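Local coordinates for protein titin heart isoform N2-B (Homo sapiens, PDB 2BK8) that serves as a muscle structural protein of the sarcomere, here through an immunoglobulin-like domain of its M-band region, at residues 35-39 against 40-44. Residues are numbered along the deposited sequence; the frame is centred on the assembly and turned at random.
Sequences TWYFG and VRQLE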
ATOM      1  N   THR A  35      -6.205   3.759  -4.064  1.00 32.96           N
ATOM      2  CA  THR A  35      -6.159   2.378  -4.587  1.00 34.86           C
ATOM      3  C   THR A  35      -4.731   1.844  -4.410  1.00 36.76           C
ATOM      4  O   THR A  35      -3.749   2.517  -4.765  1.00 34.16           O
ATOM      5  CB  THR A  35      -6.552   2.319  -6.104  1.00 34.34           C
ATOM      6  OG1 THR A  35      -7.825   2.960  -6.320  1.00 34.79           O
ATOM      7  CG2 THR A  35      -6.642   0.873  -6.611  1.00 36.84           C
ATOM      8  N   TRP A  36      -4.611   0.621  -3.889  1.00 33.64           N
ATOM      9  CA  TRP A  36      -3.289  -0.034  -3.765  1.00 34.83           C
ATOM     10  C   TRP A  36      -3.048  -1.053  -4.896  1.00 33.80           C
ATOM     11  O   TRP A  36      -4.003  -1.633  -5.434  1.00 33.69           O
ATOM     12  CB  TRP A  36      -3.164  -0.745  -2.416  1.00 33.73           C
ATOM     13  CG  TRP A  36      -3.130   0.149  -1.208  1.00 35.19           C
ATOM     14  CD1 TRP A  36      -4.196   0.741  -0.595  1.00 34.77           C
ATOM     15  CD2 TRP A  36      -1.959   0.557  -0.473  1.00 35.80           C
ATOM     16  NE1 TRP A  36      -3.762   1.478   0.492  1.00 34.44           N
ATOM     17  CE2 TRP A  36      -2.399   1.372   0.592  1.00 29.48           C
ATOM     18  CE3 TRP A  36      -0.581   0.275  -0.595  1.00 35.23           C
ATOM     19  CZ2 TRP A  36      -1.513   1.908   1.565  1.00 33.76           C
ATOM     20  CZ3 TRP A  36       0.313   0.818   0.350  1.00 35.76           C
ATOM     21  CH2 TRP A  36      -0.170   1.656   1.424  1.00 34.38           C
ATOM     22  N   TYR A  37      -1.773  -1.263  -5.243  1.00 32.90           N
ATOM     23  CA  TYR A  37      -1.359  -2.271  -6.242  1.00 33.67           C
ATOM     24  C   TYR A  37      -0.185  -3.106  -5.716  1.00 35.60           C
ATOM     25  O   TYR A  37       0.668  -2.607  -4.995  1.00 37.12           O
ATOM     26  CB  TYR A  37      -0.956  -1.630  -7.581  1.00 33.04           C
ATOM     27  CG  TYR A  37      -2.032  -0.796  -8.263  1.00 32.11           C
ATOM     28  CD1 TYR A  37      -2.744  -1.276  -9.374  1.00 29.79           C
ATOM     29  CD2 TYR A  37      -2.310   0.505  -7.817  1.00 32.80           C
ATOM     30  CE1 TYR A  37      -3.722  -0.490  -9.997  1.00 33.38           C
ATOM     31  CE2 TYR A  37      -3.275   1.252  -8.403  1.00 33.02           C
ATOM     32  CZ  TYR A  37      -3.989   0.770  -9.485  1.00 32.87           C
ATOM     33  OH  TYR A  37      -4.950   1.603 -10.068  1.00 34.88           O
ATOM     34  N   PHE A  38      -0.171  -4.390  -6.070  1.00 36.70           N
ATOM     35  CA  PHE A  38       1.017  -5.234  -5.912  1.00 36.38           C
ATOM     36  C   PHE A  38       1.549  -5.539  -7.302  1.00 36.12           C
ATOM     37  O   PHE A  38       0.889  -6.230  -8.084  1.00 34.58           O
ATOM     38  CB  PHE A  38       0.667  -6.539  -5.177  1.00 34.40           C
ATOM     39  CG  PHE A  38       1.822  -7.544  -5.085  1.00 35.76           C
ATOM     40  CD1 PHE A  38       3.126  -7.129  -4.793  1.00 34.72           C
ATOM     41  CD2 PHE A  38       1.577  -8.910  -5.261  1.00 36.48           C
ATOM     42  CE1 PHE A  38       4.184  -8.034  -4.706  1.00 34.61           C
ATOM     43  CE2 PHE A  38       2.630  -9.843  -5.138  1.00 35.56           C
ATOM     44  CZ  PHE A  38       3.932  -9.403  -4.880  1.00 33.71           C
ATOM     45  N   GLY A  39       2.747  -5.047  -7.612  1.00 35.89           N
ATOM     46  CA  GLY A  39       3.237  -5.123  -8.992  1.00 36.04           C
ATOM     47  C   GLY A  39       2.170  -4.597  -9.949  1.00 36.66           C
ATOM     48  O   GLY A  39       1.708  -3.458  -9.778  1.00 37.55           O
ATOM     49  N   VAL A  40       1.758  -5.416 -10.928  1.00 34.82           N
ATOM     50  CA  VAL A  40       0.734  -4.994 -11.915  1.00 36.99           C
ATOM     51  C   VAL A  40      -0.721  -5.143 -11.457  1.00 37.03           C
ATOM     52  O   VAL A  40      -1.653  -4.676 -12.144  1.00 36.77           O
ATOM     53  CB  VAL A  40       0.903  -5.703 -13.302  1.00 36.03           C
ATOM     54  CG1 VAL A  40       2.256  -5.371 -13.951  1.00 39.75           C
ATOM     55  CG2 VAL A  40       0.727  -7.211 -13.167  1.00 37.85           C
ATOM     56  N   ARG A  41      -0.909  -5.766 -10.297  1.00 36.09           N
ATOM     57  CA  ARG A  41      -2.238  -6.203  -9.824  1.00 36.10           C
ATOM     58  C   ARG A  41      -2.933  -5.181  -8.920  1.00 34.40           C
ATOM     59  O   ARG A  41      -2.356  -4.752  -7.903  1.00 34.06           O
ATOM     60  CB  ARG A  41      -2.092  -7.529  -9.067  1.00 36.65           C
ATOM     61  CG  ARG A  41      -1.660  -8.693  -9.937  1.00 39.83           C
ATOM     62  CD  ARG A  41      -1.561 -10.017  -9.185  1.00 39.38           C
ATOM     63  NE  ARG A  41      -1.192 -11.058 -10.150  1.00 43.36           N
ATOM     64  CZ  ARG A  41      -0.430 -12.117  -9.898  1.00 43.49           C
ATOM     65  NH1 ARG A  41       0.045 -12.323  -8.690  1.00 43.09           N
ATOM     66  NH2 ARG A  41      -0.152 -12.972 -10.876  1.00 44.64           N
ATOM     67  N   GLN A  42      -4.181  -4.839  -9.265  1.00 32.82           N
ATOM     68  CA  GLN A  42      -4.988  -3.931  -8.431  1.00 32.31           C
ATOM     69  C   GLN A  42      -5.546  -4.718  -7.234  1.00 33.37           C
ATOM     70  O   GLN A  42      -6.086  -5.837  -7.423  1.00 34.34           O
ATOM     71  CB  GLN A  42      -6.140  -3.387  -9.274  1.00 32.16           C
ATOM     72  CG  GLN A  42      -6.998  -2.343  -8.567  1.00 33.45           C
ATOM     73  CD  GLN A  42      -8.093  -1.798  -9.465  1.00 31.88           C
ATOM     74  OE1 GLN A  42      -7.967  -1.768 -10.703  1.00 31.67           O
ATOM     75  NE2 GLN A  42      -9.191  -1.367  -8.851  1.00 33.92           N
ATOM     76  N   LEU A  43      -5.431  -4.139  -6.032  1.00 34.00           N
ATOM     77  CA  LEU A  43      -5.855  -4.820  -4.782  1.00 34.31           C
ATOM     78  C   LEU A  43      -7.248  -4.411  -4.322  1.00 36.86           C
ATOM     79  O   LEU A  43      -7.685  -3.297  -4.583  1.00 37.27           O
ATOM     80  CB  LEU A  43      -4.851  -4.592  -3.629  1.00 33.77           C
ATOM     81  CG  LEU A  43      -3.374  -4.865  -3.938  1.00 33.12           C
ATOM     82  CD1 LEU A  43      -2.472  -4.816  -2.708  1.00 37.16           C
ATOM     83  CD2 LEU A  43      -3.292  -6.238  -4.667  1.00 32.95           C
ATOM     84  N   GLU A  44      -7.948  -5.337  -3.654  1.00 37.28           N
ATOM     85  CA  GLU A  44      -9.209  -5.035  -2.985  1.00 37.99           C
ATOM     86  C   GLU A  44      -9.323  -5.831  -1.685  1.00 39.51           C
ATOM     87  O   GLU A  44      -8.621  -6.823  -1.510  1.00 37.60           O
ATOM     88  CB  GLU A  44     -10.398  -5.352  -3.901  1.00 39.92           C
ATOM     89  CG  GLU A  44     -10.523  -6.816  -4.270  1.00 40.38           C
ATOM     90  CD  GLU A  44     -11.711  -7.117  -5.175  1.00 43.19           C
ATOM     91  OE1 GLU A  44     -12.508  -6.201  -5.462  1.00 46.79           O
ATOM     92  OE2 GLU A  44     -11.845  -8.290  -5.593  1.00 47.19           O
TER
HETATM   93  O   HOH W   1      -6.913  -0.981  -3.012  1.00 32.10           O
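Leu43 fills the angle between Trp36 and Phe38, the tightly packed part of this beta hairpin. Its CG lies 3.6 Å from Trp36 O, and its two methyls diverge: CD1 reaches Trp36 CB, whereas CD2 meets Phe38 CB at 4.0 Å. With Leu43 CG anti to the carbonyl carbon (chi1 -50°), the branch is held against strand 33-38. Leu43 N donates to Trp36 O at 2.9 Å. Water 1 extends the link, accepting from Trp36 N and donating to Leu43 O, so both backbone polar groups of Trp36 are tied to Leu43.

Nearer the turn, Phe38 and Arg41 form an antiparallel hydrogen-bonded pair. They exchange two backbone hydrogen bonds, Phe38 N to Arg41 O and Arg41 N to Phe38 O, the second closing a type II' turn. Gly39 occupies the turn's first inner corner with a positive phi of 50°, which favours glycine.

The face carrying Tyr37 and Gln42 is the more open one: Gln42 is exposed and Tyr37 partly so, whereas Trp36 is buried. Tyr37 CE1 rests 3.8 Å from Gln42 CB, its ring turned 54° from the amide plane; Gln42 CG lies 3.8 Å from Thr35 CG2, the two side chains crossing at an oblique angle. Arg41 is exposed on the Phe38 face, and Val40 at the turn.

Strand 41-42 lies at one edge of its sheet, beside 33-38, whose other side pairs with 71-78. Phe38 stacks on Tyr73 of that strand, while Trp36 and Leu43 reach across the immunoglobulin beta sandwich to Leu60 and Ile51 on strands 57-62 and 49-54.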